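Local coordinates for protein MccF (Escherichia coli, PDB 4IIY) that gives self-immunity to microcin C7 and is probably a serine hydrolase of the peptidase S66 (LD-carboxypeptidase) family, at residues Thr111-Thr116 and Lys139-Tyr144; Ala133-Pro138 and Ala156-Ile161; Arg192-Ile197 and Gln365-Glu370. The protein carries 1 engineered substitution. All blocks are in the same frame, centred on the assembly; numbering follows the deposited sequence.

Contact 1 of 3, residues Thr111-Thr116 and Lys139-Tyr144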
ATOM      1  N   THR B 111      -5.419  31.087 -10.133  1.00 10.04           N
ATOM      2  CA  THR B 111      -6.070  30.319 -11.191  1.00 10.40           C
ATOM      3  C   THR B 111      -5.713  28.826 -11.108  1.00  9.48           C
ATOM      4  O   THR B 111      -6.500  27.966 -11.497  1.00 11.08           O
ATOM      5  CB  THR B 111      -5.691  30.865 -12.588  1.00 11.08           C
ATOM      6  OG1 THR B 111      -6.182  32.205 -12.724  1.00 13.53           O
ATOM      7  CG2 THR B 111      -6.282  30.018 -13.698  1.00 13.02           C
ATOM      8  N   CYS B 112      -4.509  28.539 -10.615  1.00  9.21           N
ATOM      9  CA  CYS B 112      -3.968  27.180 -10.584  1.00  8.32           C
ATOM     10  C   CYS B 112      -3.325  26.924  -9.232  1.00  9.11           C
ATOM     11  O   CYS B 112      -2.537  27.745  -8.747  1.00  8.93           O
ATOM     12  CB  CYS B 112      -2.942  26.998 -11.711  1.00  9.80           C
ATOM     13  SG  CYS B 112      -2.014  25.445 -11.695  1.00  9.74           S
ATOM     14  N   ILE B 113      -3.694  25.800  -8.624  1.00  7.76           N
ATOM     15  CA  ILE B 113      -3.109  25.332  -7.371  1.00  8.40           C
ATOM     16  C   ILE B 113      -2.243  24.114  -7.689  1.00  7.42           C
ATOM     17  O   ILE B 113      -2.754  23.088  -8.146  1.00  8.14           O
ATOM     18  CB  ILE B 113      -4.206  24.976  -6.349  1.00  7.66           C
ATOM     19  CG1 ILE B 113      -4.990  26.238  -5.966  1.00  9.76           C
ATOM     20  CG2 ILE B 113      -3.612  24.318  -5.112  1.00  9.55           C
ATOM     21  CD1 ILE B 113      -6.173  25.980  -5.045  1.00 11.62           C
ATOM     22  N   MET B 114      -0.937  24.257  -7.470  1.00  7.79           N
ATOM     23  CA  MET B 114       0.067  23.293  -7.913  1.00  7.43           C
ATOM     24  C   MET B 114       0.829  22.700  -6.732  1.00  7.25           C
ATOM     25  O   MET B 114       1.320  23.426  -5.866  1.00  7.74           O
ATOM     26  CB  MET B 114       1.056  23.992  -8.857  1.00  8.45           C
ATOM     27  CG  MET B 114       2.201  23.110  -9.353  1.00  8.75           C
ATOM     28  SD  MET B 114       3.346  24.001 -10.448  1.00  9.26           S
ATOM     29  CE  MET B 114       2.316  24.197 -11.908  1.00 11.40           C
ATOM     30  N   SER B 115       0.930  21.376  -6.696  1.00  7.09           N
ATOM     31  CA  SER B 115       1.732  20.705  -5.693  1.00  6.71           C
ATOM     32  C   SER B 115       3.202  21.068  -5.829  1.00  6.28           C
ATOM     33  O   SER B 115       3.704  21.165  -6.946  1.00  7.48           O
ATOM     34  CB  SER B 115       1.558  19.200  -5.870  1.00  8.06           C
ATOM     35  OG  SER B 115       2.401  18.478  -5.002  1.00  8.25           O
ATOM     36  N   THR B 116       3.904  21.249  -4.713  1.00  6.77           N
ATOM     37  CA  THR B 116       5.361  21.375  -4.792  1.00  7.09           C
ATOM     38  C   THR B 116       6.039  20.023  -5.082  1.00  7.24           C
ATOM     39  O   THR B 116       6.978  19.946  -5.888  1.00  7.18           O
ATOM     40  CB  THR B 116       5.973  21.961  -3.514  1.00  7.61           C
ATOM     41  OG1 THR B 116       5.618  21.131  -2.402  1.00  7.74           O
ATOM     42  CG2 THR B 116       5.494  23.398  -3.277  1.00  7.62           C
ATOM     43  N   LYS B 139     -10.789  25.772  -9.392  1.00 10.52           N
ATOM     44  CA  LYS B 139      -9.477  26.147  -9.906  1.00  9.53           C
ATOM     45  C   LYS B 139      -8.832  24.915 -10.516  1.00  9.24           C
ATOM     46  O   LYS B 139      -9.280  23.792 -10.280  1.00  9.62           O
ATOM     47  CB  LYS B 139      -8.586  26.707  -8.787  1.00 10.43           C
ATOM     48  CG  LYS B 139      -9.113  28.010  -8.161  1.00 10.65           C
ATOM     49  CD  LYS B 139      -8.258  28.444  -6.978  1.00 12.02           C
ATOM     50  CE  LYS B 139      -8.947  29.520  -6.146  1.00 12.53           C
ATOM     51  NZ  LYS B 139      -9.250  30.759  -6.927  1.00 15.07           N
ATOM     52  N   ILE B 140      -7.792  25.132 -11.311  1.00  9.27           N
ATOM     53  CA  ILE B 140      -6.981  24.041 -11.822  1.00  8.80           C
ATOM     54  C   ILE B 140      -6.125  23.492 -10.685  1.00  7.20           C
ATOM     55  O   ILE B 140      -5.293  24.208 -10.130  1.00 10.06           O
ATOM     56  CB  ILE B 140      -6.064  24.534 -12.952  1.00  8.49           C
ATOM     57  CG1 ILE B 140      -6.899  25.074 -14.120  1.00  9.61           C
ATOM     58  CG2 ILE B 140      -5.125  23.411 -13.408  1.00  9.81           C
ATOM     59  CD1 ILE B 140      -6.100  25.882 -15.119  1.00 12.00           C
ATOM     60  N   ILE B 141      -6.338  22.229 -10.326  1.00  7.77           N
ATOM     61  CA  ILE B 141      -5.560  21.581  -9.275  1.00  7.97           C
ATOM     62  C   ILE B 141      -4.685  20.547  -9.965  1.00  7.52           C
ATOM     63  O   ILE B 141      -5.201  19.697 -10.697  1.00  7.83           O
ATOM     64  CB  ILE B 141      -6.467  20.869  -8.242  1.00  8.56           C
ATOM     65  CG1 ILE B 141      -7.630  21.763  -7.801  1.00 12.33           C
ATOM     66  CG2 ILE B 141      -5.635  20.371  -7.059  1.00 10.05           C
ATOM     67  CD1 ILE B 141      -7.224  23.014  -7.129  1.00 14.48           C
ATOM     68  N   ILE B 142      -3.374  20.630  -9.758  1.00  7.64           N
ATOM     69  CA  ILE B 142      -2.426  19.826 -10.521  1.00  7.55           C
ATOM     70  C   ILE B 142      -1.263  19.318  -9.667  1.00  7.17           C
ATOM     71  O   ILE B 142      -0.746  20.022  -8.790  1.00  7.44           O
ATOM     72  CB  ILE B 142      -1.928  20.607 -11.771  1.00  8.05           C
ATOM     73  CG1 ILE B 142      -1.136  19.707 -12.730  1.00  7.54           C
ATOM     74  CG2 ILE B 142      -1.130  21.851 -11.362  1.00  8.87           C
ATOM     75  CD1 ILE B 142      -0.999  20.313 -14.117  1.00  9.28           C
ATOM     76  N   GLY B 143      -0.890  18.068  -9.919  1.00  6.98           N
ATOM     77  CA  GLY B 143       0.258  17.433  -9.293  1.00  7.25           C
ATOM     78  C   GLY B 143       0.233  15.962  -9.655  1.00  6.94           C
ATOM     79  O   GLY B 143      -0.509  15.552 -10.550  1.00  6.37           O
ATOM     80  N   TYR B 144       1.034  15.157  -8.972  1.00  6.51           N
ATOM     81  CA  TYR B 144       1.083  13.731  -9.285  1.00  5.74           C
ATOM     82  C   TYR B 144       1.576  12.937  -8.083  1.00  5.59           C
ATOM     83  O   TYR B 144       1.733  13.488  -6.990  1.00  6.57           O
ATOM     84  CB  TYR B 144       1.894  13.467 -10.574  1.00  6.83           C
ATOM     85  CG  TYR B 144       3.399  13.632 -10.475  1.00  6.22           C
ATOM     86  CD1 TYR B 144       4.223  12.519 -10.407  1.00  6.12           C
ATOM     87  CD2 TYR B 144       3.997  14.893 -10.486  1.00  7.22           C
ATOM     88  CE1 TYR B 144       5.604  12.649 -10.334  1.00  7.00           C
ATOM     89  CE2 TYR B 144       5.370  15.027 -10.425  1.00  7.48           C
ATOM     90  CZ  TYR B 144       6.162  13.908 -10.337  1.00  6.47           C
ATOM     91  OH  TYR B 144       7.527  14.089 -10.258  1.00  9.24           O
TER
HETATM   92  O   HOH W   1       2.812  16.248  -6.562  1.00  8.06           O

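Contact 2 of 3, residues Ala133-Pro138 and Ala156-Ile161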
ATOM      1  N   ALA B 133     -15.959  25.187  -0.631  1.00 11.22           N
ATOM      2  CA  ALA B 133     -15.213  26.307  -1.198  1.00 12.42           C
ATOM      3  C   ALA B 133     -14.617  25.929  -2.555  1.00 10.99           C
ATOM      4  O   ALA B 133     -14.535  26.763  -3.455  1.00 12.17           O
ATOM      5  CB  ALA B 133     -14.129  26.778  -0.244  1.00 12.26           C
ATOM      6  N   ILE B 134     -14.203  24.673  -2.703  1.00 10.93           N
ATOM      7  CA  ILE B 134     -13.685  24.185  -3.980  1.00 12.33           C
ATOM      8  C   ILE B 134     -14.776  24.244  -5.041  1.00 12.04           C
ATOM      9  O   ILE B 134     -14.534  24.651  -6.179  1.00 14.62           O
ATOM     10  CB  ILE B 134     -13.140  22.754  -3.844  1.00 11.93           C
ATOM     11  CG1 ILE B 134     -11.892  22.768  -2.961  1.00 11.70           C
ATOM     12  CG2 ILE B 134     -12.820  22.161  -5.213  1.00 13.92           C
ATOM     13  CD1 ILE B 134     -11.402  21.391  -2.550  1.00 13.08           C
ATOM     14  N   ILE B 135     -15.989  23.858  -4.667  1.00 11.39           N
ATOM     15  CA  ILE B 135     -17.111  23.921  -5.591  1.00 13.06           C
ATOM     16  C   ILE B 135     -17.453  25.364  -5.958  1.00 14.21           C
ATOM     17  O   ILE B 135     -17.727  25.665  -7.121  1.00 16.94           O
ATOM     18  CB  ILE B 135     -18.338  23.211  -5.003  1.00 12.70           C
ATOM     19  CG1 ILE B 135     -18.077  21.704  -4.936  1.00 13.41           C
ATOM     20  CG2 ILE B 135     -19.590  23.510  -5.825  1.00 14.21           C
ATOM     21  CD1 ILE B 135     -19.030  20.952  -4.037  1.00 15.99           C
ATOM     22  N   ALA B 136     -17.411  26.252  -4.971  1.00 13.37           N
ATOM     23  CA  ALA B 136     -17.763  27.656  -5.188  1.00 15.59           C
ATOM     24  C   ALA B 136     -16.711  28.392  -6.015  1.00 15.01           C
ATOM     25  O   ALA B 136     -17.023  29.353  -6.721  1.00 18.38           O
ATOM     26  CB  ALA B 136     -17.966  28.366  -3.849  1.00 14.13           C
ATOM     27  N   ASN B 137     -15.466  27.936  -5.915  1.00 13.56           N
ATOM     28  CA  ASN B 137     -14.328  28.610  -6.533  1.00 16.26           C
ATOM     29  C   ASN B 137     -13.445  27.608  -7.268  1.00 13.64           C
ATOM     30  O   ASN B 137     -12.315  27.355  -6.848  1.00 13.55           O
ATOM     31  CB  ASN B 137     -13.487  29.321  -5.464  1.00 17.53           C
ATOM     32  CG  ASN B 137     -14.326  30.164  -4.518  1.00 23.93           C
ATOM     33  OD1 ASN B 137     -14.678  31.302  -4.829  1.00 26.26           O
ATOM     34  ND2 ASN B 137     -14.649  29.608  -3.352  1.00 21.58           N
ATOM     35  N   PRO B 138     -13.961  27.016  -8.353  1.00 12.51           N
ATOM     36  CA  PRO B 138     -13.172  25.974  -9.020  1.00 12.53           C
ATOM     37  C   PRO B 138     -11.864  26.529  -9.571  1.00 12.59           C
ATOM     38  O   PRO B 138     -11.832  27.636 -10.123  1.00 14.79           O
ATOM     39  CB  PRO B 138     -14.092  25.487 -10.147  1.00 15.88           C
ATOM     40  CG  PRO B 138     -15.188  26.500 -10.252  1.00 20.88           C
ATOM     41  CD  PRO B 138     -15.310  27.162  -8.923  1.00 16.41           C
ATOM     42  N   ALA B 156     -13.909  12.884  -6.404  1.00  8.44           N
ATOM     43  CA  ALA B 156     -14.958  12.069  -5.791  1.00  9.39           C
ATOM     44  C   ALA B 156     -15.982  12.926  -5.048  1.00 10.04           C
ATOM     45  O   ALA B 156     -17.188  12.665  -5.122  1.00 11.98           O
ATOM     46  CB  ALA B 156     -14.351  11.017  -4.856  1.00 10.59           C
ATOM     47  N   LYS B 157     -15.510  13.950  -4.343  1.00  9.45           N
ATOM     48  CA  LYS B 157     -16.390  14.787  -3.529  1.00 11.10           C
ATOM     49  C   LYS B 157     -17.112  15.886  -4.295  1.00 11.77           C
ATOM     50  O   LYS B 157     -18.202  16.307  -3.885  1.00 13.70           O
ATOM     51  CB  LYS B 157     -15.597  15.425  -2.390  1.00 12.00           C
ATOM     52  CG  LYS B 157     -15.267  14.477  -1.258  1.00 13.49           C
ATOM     53  CD  LYS B 157     -16.533  14.106  -0.482  1.00 18.99           C
ATOM     54  CE  LYS B 157     -16.239  13.185   0.687  1.00 21.66           C
ATOM     55  NZ  LYS B 157     -17.496  12.823   1.409  1.00 25.04           N
ATOM     56  N   THR B 158     -16.524  16.368  -5.390  1.00 10.32           N
ATOM     57  CA  THR B 158     -17.010  17.594  -6.028  1.00 10.15           C
ATOM     58  C   THR B 158     -17.303  17.463  -7.514  1.00 11.16           C
ATOM     59  O   THR B 158     -17.979  18.328  -8.084  1.00 12.72           O
ATOM     60  CB  THR B 158     -16.015  18.774  -5.879  1.00 10.90           C
ATOM     61  OG1 THR B 158     -14.858  18.532  -6.691  1.00 10.27           O
ATOM     62  CG2 THR B 158     -15.594  18.967  -4.432  1.00 13.40           C
ATOM     63  N   GLY B 159     -16.777  16.422  -8.154  1.00  9.10           N
ATOM     64  CA  GLY B 159     -16.888  16.295  -9.593  1.00 11.21           C
ATOM     65  C   GLY B 159     -15.965  17.205 -10.384  1.00 10.21           C
ATOM     66  O   GLY B 159     -16.032  17.215 -11.615  1.00 10.77           O
ATOM     67  N   LEU B 160     -15.107  17.959  -9.699  1.00  9.57           N
ATOM     68  CA  LEU B 160     -14.140  18.828 -10.372  1.00 10.50           C
ATOM     69  C   LEU B 160     -13.119  18.025 -11.173  1.00  9.30           C
ATOM     70  O   LEU B 160     -12.540  17.058 -10.673  1.00 10.29           O
ATOM     71  CB  LEU B 160     -13.408  19.688  -9.347  1.00 10.90           C
ATOM     72  CG  LEU B 160     -12.322  20.634  -9.867  1.00 10.27           C
ATOM     73  CD1 LEU B 160     -12.893  21.676 -10.833  1.00 10.84           C
ATOM     74  CD2 LEU B 160     -11.635  21.313  -8.696  1.00 12.05           C
ATOM     75  N   ILE B 161     -12.902  18.429 -12.417  1.00  8.52           N
ATOM     76  CA  ILE B 161     -11.860  17.826 -13.234  1.00  8.15           C
ATOM     77  C   ILE B 161     -10.514  18.405 -12.814  1.00  8.42           C
ATOM     78  O   ILE B 161     -10.245  19.598 -13.001  1.00  8.80           O
ATOM     79  CB  ILE B 161     -12.119  18.054 -14.731  1.00  8.41           C
ATOM     80  CG1 ILE B 161     -13.485  17.462 -15.119  1.00  9.62           C
ATOM     81  CG2 ILE B 161     -10.978  17.474 -15.560  1.00  9.06           C
ATOM     82  CD1 ILE B 161     -13.667  16.001 -14.733  1.00 10.32           C
TER

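Contact 3 of 3, residues Arg192-Ile197 and Gln365-Glu370. With EDO (1,2-ethanediol), chain Q; EDO (1,2-ethanediol), chain O.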
ATOM      1  N   ARG B 192      -5.136  25.865 -24.276  1.00 12.43           N
ATOM      2  CA  ARG B 192      -5.734  25.697 -25.601  1.00 13.03           C
ATOM      3  C   ARG B 192      -7.233  25.963 -25.617  1.00 15.00           C
ATOM      4  O   ARG B 192      -7.917  25.823 -24.606  1.00 14.22           O
ATOM      5  CB  ARG B 192      -5.461  24.294 -26.156  1.00 11.48           C
ATOM      6  CG  ARG B 192      -6.079  23.154 -25.344  1.00 10.37           C
ATOM      7  CD  ARG B 192      -5.809  21.805 -25.983  1.00 11.04           C
ATOM      8  NE  ARG B 192      -6.690  21.543 -27.125  1.00 11.50           N
ATOM      9  CZ  ARG B 192      -7.933  21.088 -27.009  1.00 11.15           C
ATOM     10  NH1 ARG B 192      -8.452  20.871 -25.807  1.00 11.80           N
ATOM     11  NH2 ARG B 192      -8.669  20.872 -28.094  1.00 14.46           N
ATOM     12  N   LYS B 193      -7.741  26.354 -26.780  1.00 13.81           N
ATOM     13  CA  LYS B 193      -9.182  26.447 -26.975  1.00 15.36           C
ATOM     14  C   LYS B 193      -9.805  25.069 -26.839  1.00 15.74           C
ATOM     15  O   LYS B 193      -9.246  24.079 -27.311  1.00 16.54           O
ATOM     16  CB  LYS B 193      -9.502  27.011 -28.358  1.00 21.42           C
ATOM     17  CG  LYS B 193      -8.875  28.360 -28.648  1.00 27.77           C
ATOM     18  CD  LYS B 193      -9.355  29.413 -27.669  1.00 34.39           C
ATOM     19  CE  LYS B 193      -9.386  30.792 -28.311  1.00 40.27           C
ATOM     20  NZ  LYS B 193     -10.781  31.303 -28.418  1.00 39.59           N
ATOM     21  N   GLN B 194     -10.963  25.011 -26.192  1.00 15.34           N
ATOM     22  CA  GLN B 194     -11.665  23.758 -25.967  1.00 16.63           C
ATOM     23  C   GLN B 194     -12.596  23.455 -27.133  1.00 24.24           C
ATOM     24  O   GLN B 194     -13.819  23.473 -26.987  1.00 29.60           O
ATOM     25  CB  GLN B 194     -12.478  23.827 -24.676  1.00 17.30           C
ATOM     26  CG  GLN B 194     -11.654  24.040 -23.417  1.00 16.29           C
ATOM     27  CD  GLN B 194     -11.026  22.764 -22.893  1.00 11.98           C
ATOM     28  OE1 GLN B 194     -11.654  21.705 -22.887  1.00 12.27           O
ATOM     29  NE2 GLN B 194      -9.774  22.861 -22.449  1.00 14.52           N
ATOM     30  N   SER B 195     -12.012  23.192 -28.293  1.00 22.73           N
ATOM     31  CA  SER B 195     -12.789  22.857 -29.479  1.00 26.17           C
ATOM     32  C   SER B 195     -12.124  21.708 -30.220  1.00 19.63           C
ATOM     33  O   SER B 195     -10.929  21.761 -30.510  1.00 26.73           O
ATOM     34  CB  SER B 195     -12.915  24.070 -30.401  1.00 28.01           C
ATOM     35  OG  SER B 195     -13.741  23.772 -31.514  1.00 36.99           O
ATOM     36  N   GLY B 196     -12.894  20.672 -30.524  1.00 21.92           N
ATOM     37  CA  GLY B 196     -12.354  19.500 -31.179  1.00 20.07           C
ATOM     38  C   GLY B 196     -11.493  18.704 -30.220  1.00 17.70           C
ATOM     39  O   GLY B 196     -11.148  19.183 -29.126  1.00 20.10           O
ATOM     40  N   ILE B 197     -11.144  17.489 -30.621  1.00 15.71           N
ATOM     41  CA  ILE B 197     -10.341  16.625 -29.772  1.00 14.38           C
ATOM     42  C   ILE B 197      -8.912  17.142 -29.705  1.00 12.35           C
ATOM     43  O   ILE B 197      -8.463  17.896 -30.578  1.00 13.30           O
ATOM     44  CB  ILE B 197     -10.363  15.145 -30.243  1.00 13.89           C
ATOM     45  CG1 ILE B 197      -9.467  14.923 -31.468  1.00 17.42           C
ATOM     46  CG2 ILE B 197     -11.799  14.690 -30.511  1.00 16.64           C
ATOM     47  CD1 ILE B 197      -9.382  13.469 -31.897  1.00 15.97           C
ATOM     48  N   GLN B 365     -14.610  18.092 -23.110  1.00 11.24           N
ATOM     49  CA  GLN B 365     -14.219  19.379 -22.549  1.00 10.25           C
ATOM     50  C   GLN B 365     -13.801  19.233 -21.088  1.00 10.45           C
ATOM     51  O   GLN B 365     -14.484  18.579 -20.300  1.00 10.77           O
ATOM     52  CB  GLN B 365     -15.378  20.374 -22.642  1.00 12.66           C
ATOM     53  CG  GLN B 365     -15.036  21.763 -22.160  1.00 13.53           C
ATOM     54  CD  GLN B 365     -16.214  22.718 -22.282  1.00 17.68           C
ATOM     55  OE1 GLN B 365     -17.261  22.364 -22.829  1.00 23.57           O
ATOM     56  NE2 GLN B 365     -16.051  23.928 -21.769  1.00 17.72           N
ATOM     57  N   TYR B 366     -12.683  19.861 -20.732  1.00 10.22           N
ATOM     58  CA  TYR B 366     -12.092  19.668 -19.405  1.00  9.62           C
ATOM     59  C   TYR B 366     -11.731  20.973 -18.687  1.00 10.71           C
ATOM     60  O   TYR B 366     -11.290  20.940 -17.539  1.00 10.32           O
ATOM     61  CB  TYR B 366     -10.879  18.728 -19.499  1.00  9.94           C
ATOM     62  CG  TYR B 366      -9.804  19.241 -20.432  1.00  9.23           C
ATOM     63  CD1 TYR B 366      -8.820  20.109 -19.975  1.00  9.07           C
ATOM     64  CD2 TYR B 366      -9.794  18.883 -21.772  1.00  9.64           C
ATOM     65  CE1 TYR B 366      -7.839  20.599 -20.830  1.00  9.52           C
ATOM     66  CE2 TYR B 366      -8.826  19.359 -22.633  1.00  9.99           C
ATOM     67  CZ  TYR B 366      -7.852  20.215 -22.165  1.00  9.05           C
ATOM     68  OH  TYR B 366      -6.905  20.691 -23.056  1.00  9.88           O
ATOM     69  N   LEU B 367     -11.929  22.110 -19.363  1.00 10.45           N
ATOM     70  CA  LEU B 367     -11.855  23.433 -18.744  1.00  9.35           C
ATOM     71  C   LEU B 367     -12.977  24.280 -19.331  1.00 11.91           C
ATOM     72  O   LEU B 367     -13.460  23.989 -20.424  1.00 11.65           O
ATOM     73  CB  LEU B 367     -10.497  24.103 -19.003  1.00 11.61           C
ATOM     74  CG  LEU B 367      -9.272  23.505 -18.291  1.00 10.18           C
ATOM     75  CD1 LEU B 367      -7.961  23.948 -18.923  1.00 11.85           C
ATOM     76  CD2 LEU B 367      -9.282  23.839 -16.807  1.00 10.86           C
ATOM     77  N   SER B 368     -13.391  25.311 -18.601  1.00 11.76           N
ATOM     78  CA  SER B 368     -14.382  26.261 -19.107  1.00 15.20           C
ATOM     79  C   SER B 368     -13.861  26.967 -20.356  1.00 17.54           C
ATOM     80  O   SER B 368     -12.657  27.172 -20.509  1.00 20.05           O
ATOM     81  CB  SER B 368     -14.718  27.294 -18.033  1.00 20.72           C
ATOM     82  OG  SER B 368     -15.233  26.665 -16.878  1.00 28.50           O
ATOM     83  N   THR B 369     -14.765  27.334 -21.259  1.00 21.24           N
ATOM     84  CA  THR B 369     -14.353  27.966 -22.509  1.00 22.79           C
ATOM     85  C   THR B 369     -13.822  29.382 -22.279  1.00 25.89           C
ATOM     86  O   THR B 369     -13.091  29.922 -23.111  1.00 32.02           O
ATOM     87  CB  THR B 369     -15.499  27.996 -23.536  1.00 26.42           C
ATOM     88  OG1 THR B 369     -16.613  28.710 -22.987  1.00 33.20           O
ATOM     89  CG2 THR B 369     -15.933  26.584 -23.887  1.00 25.13           C
ATOM     90  N   GLU B 370     -14.185  29.971 -21.144  1.00 24.94           N
ATOM     91  CA  GLU B 370     -13.734  31.314 -20.799  1.00 29.56           C
ATOM     92  C   GLU B 370     -13.515  31.466 -19.294  1.00 29.67           C
ATOM     93  O   GLU B 370     -14.041  30.686 -18.496  1.00 25.42           O
ATOM     94  CB  GLU B 370     -14.740  32.356 -21.292  1.00 39.54           C
TER
HETATM   95  C1  EDO Q 407     -11.300  18.017 -25.967  1.00 19.70           C
HETATM   96  O1  EDO Q 407     -10.020  18.438 -26.438  1.00 29.13           O
HETATM   97  C2  EDO Q 407     -11.961  19.194 -25.264  1.00 21.07           C
HETATM   98  O2  EDO Q 407     -11.079  20.323 -25.268  1.00 23.41           O
HETATM   99  C1  EDO O 405      -6.536  20.316 -30.633  1.00 25.19           C
HETATM  100  O1  EDO O 405      -7.858  20.825 -30.860  1.00 24.99           O
HETATM  101  C2  EDO O 405      -5.502  21.435 -30.730  1.00 31.72           C
HETATM  102  O2  EDO O 405      -5.540  22.284 -29.575  1.00 24.63           O
HETATM  103  O   HOH W   2     -11.891  27.350 -24.950  1.00 25.49           O

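Contact 1 of 3, residues Thr111-Thr116 and Lys139-Tyr144
Ile113 lays its CB and CD1 against CD1 of Ile141, its neighbour on the parallel strand; the nearer pair, Ile113 CB and Ile141 CD1, is 3.7 Å apart. The two side chains run side by side in the same direction. Ile141 has its CG1 anti to the carbonyl carbon (chi1 -47°), and chi2 of -62° then swings CD1 toward Ile113. Beside it, CD of Lys139 comes to 3.8 Å from Ile113 CD1, the aliphatic part of the lysine passing obliquely while its NZ goes on to the carbonyls of Ile110 and Asn107. Were Ile113 cut back to an alanine, Ile141 CD1 and the lysine methylenes would probably face a gap. On the other face of the sheet Cys112, Met114, Ile140 and Ile142 pack together, with Cys112 SG 3.7 Å from Ile142 CG2. Beta-branched isoleucine suits these interior strands, being compact and at ease in extended backbone. Four bonds form the ladder between these neighbouring parallel strands of the beta-alpha-beta unit 110-115, 131-136, 140-143: Ile140 N to Thr111 O, Ile113 N to Ile140 O (2.7 Å), Ile142 N to Ile113 O, and Ser115 N to Ile142 O. Beyond the ladder, a water donates to Ser115 OG and accepts from Tyr144 N; Tyr144 itself touches the bound glutamyl sulfamoyl inosine. The chemistry thus changes from aliphatic packing to a water-bridged polar end beside Tyr144 of the ligand pocket.

Contact 2 of 3, residues Ala133-Pro138 and Ala156-Ile161
Ile135 can be followed outward against Thr158. From its CB the chain turns to CG1, which is anti to the carbonyl carbon (chi1 -69°) and lies 3.7 Å from both CB and CG2 of Thr158. The terminal CD1 continues past the threonine, 4.0 Å from Thr158 CG2, and the two side chains run antiparallel alongside one another. Threonine fits here because its two branches do different work. The methyl meets the isoleucine, while OG1 accepts a hydrogen bond from Leu160 N (3.1 Å), making an ST turn where the helix ends, and also bonds to the carbonyl of Ile154 one turn back. Gly159 supplies the positive phi (76°) by which the chain leaves the helix. Beyond it, Leu160 spreads its two methyls over the opposite segment: CD2 is 3.8 Å from Ile134 CG2, and CD1 is 4.1 Å from Pro138 CB. Ile134 meets Leu160 roughly perpendicularly, and all the contacts between the segments are apolar. The end of the other helix is tied by Asn137, whose ND2 and backbone N both donate to Ala133 O, the ND2 bond lying in the carbonyl plane on a lone pair at 2.8 Å. The contact therefore joins the C-terminal ends of helices 131-136 and 148-158, just before strands 140-143 and 162-164, while Val105 of helix 94-105 packs on Ile134 and Ala133.

Contact 3 of 3, residues Arg192-Ile197 and Gln365-Glu370
An inverse gamma turn centred on Gln194 brings the loop after helix 178-191 against the C-terminal tail, and the Gln194 side chain fills the close-packed half of the contact. The amide stands almost upright on the ring of Tyr366, the planes 81° apart, with NE2 over one face near the rim and 3.3 Å from Tyr366 CZ. The bend at chi2 (-81°) folds the amide back toward the tail, where OE1 accepts from Tyr366 N at 3.0 Å; this donor sits well above the carbonyl plane. Glutamine suits the place, since one end of its amide can take a backbone N-H while the other rests on an aromatic ring. Leu367 CB closes in at 3.7 Å from Gln194 NE2. The phenol is held as well, Tyr366 OH bonding to the carbonyl of Ile189 and receiving Arg192 NH1 at the edge of the guanidinium, nearly in its plane.

The other side is looser and holds small molecules. Two 1,2-ethanediol molecules, probably from the crystallisation liquor, occupy it: one takes bonds from Arg192 NE and NH2, while the other bridges Arg192 NH1 to Gln194 OE1. Arginine, with five N-H groups, can serve these partners and Gly196 O together. Away from the diols, a water accepts from Gln194 N and makes only a weak bond to Thr369 O. Within the tail, Gln365 reaches along its own chain in an extended form, and its NE2 donates to Leu367 O at 2.9 Å.

In the fold
Contacts 1 and 2 interlock along the chain, strand 110-115, helix 131-136, strand 140-143 and helix 148-158 following in that order, so that the first pairs the two strands of a beta-alpha-beta unit in the six-stranded mixed sheet and the second packs its helix against the next. Their centres lie about 13 Å apart, and Leu160 of contact 2 reaches Lys139 and Ile141 of contact 1. Contact 3 comes later in sequence, its centre about 18 Å from each of the others; the tail after strand 359-362 reaches the N-terminal domain, where Leu367 meets Ile140 and Tyr366 meets Ile161. The tail that follows the eight-stranded sheet thus packs beside the strands that lead toward the ligand pocket.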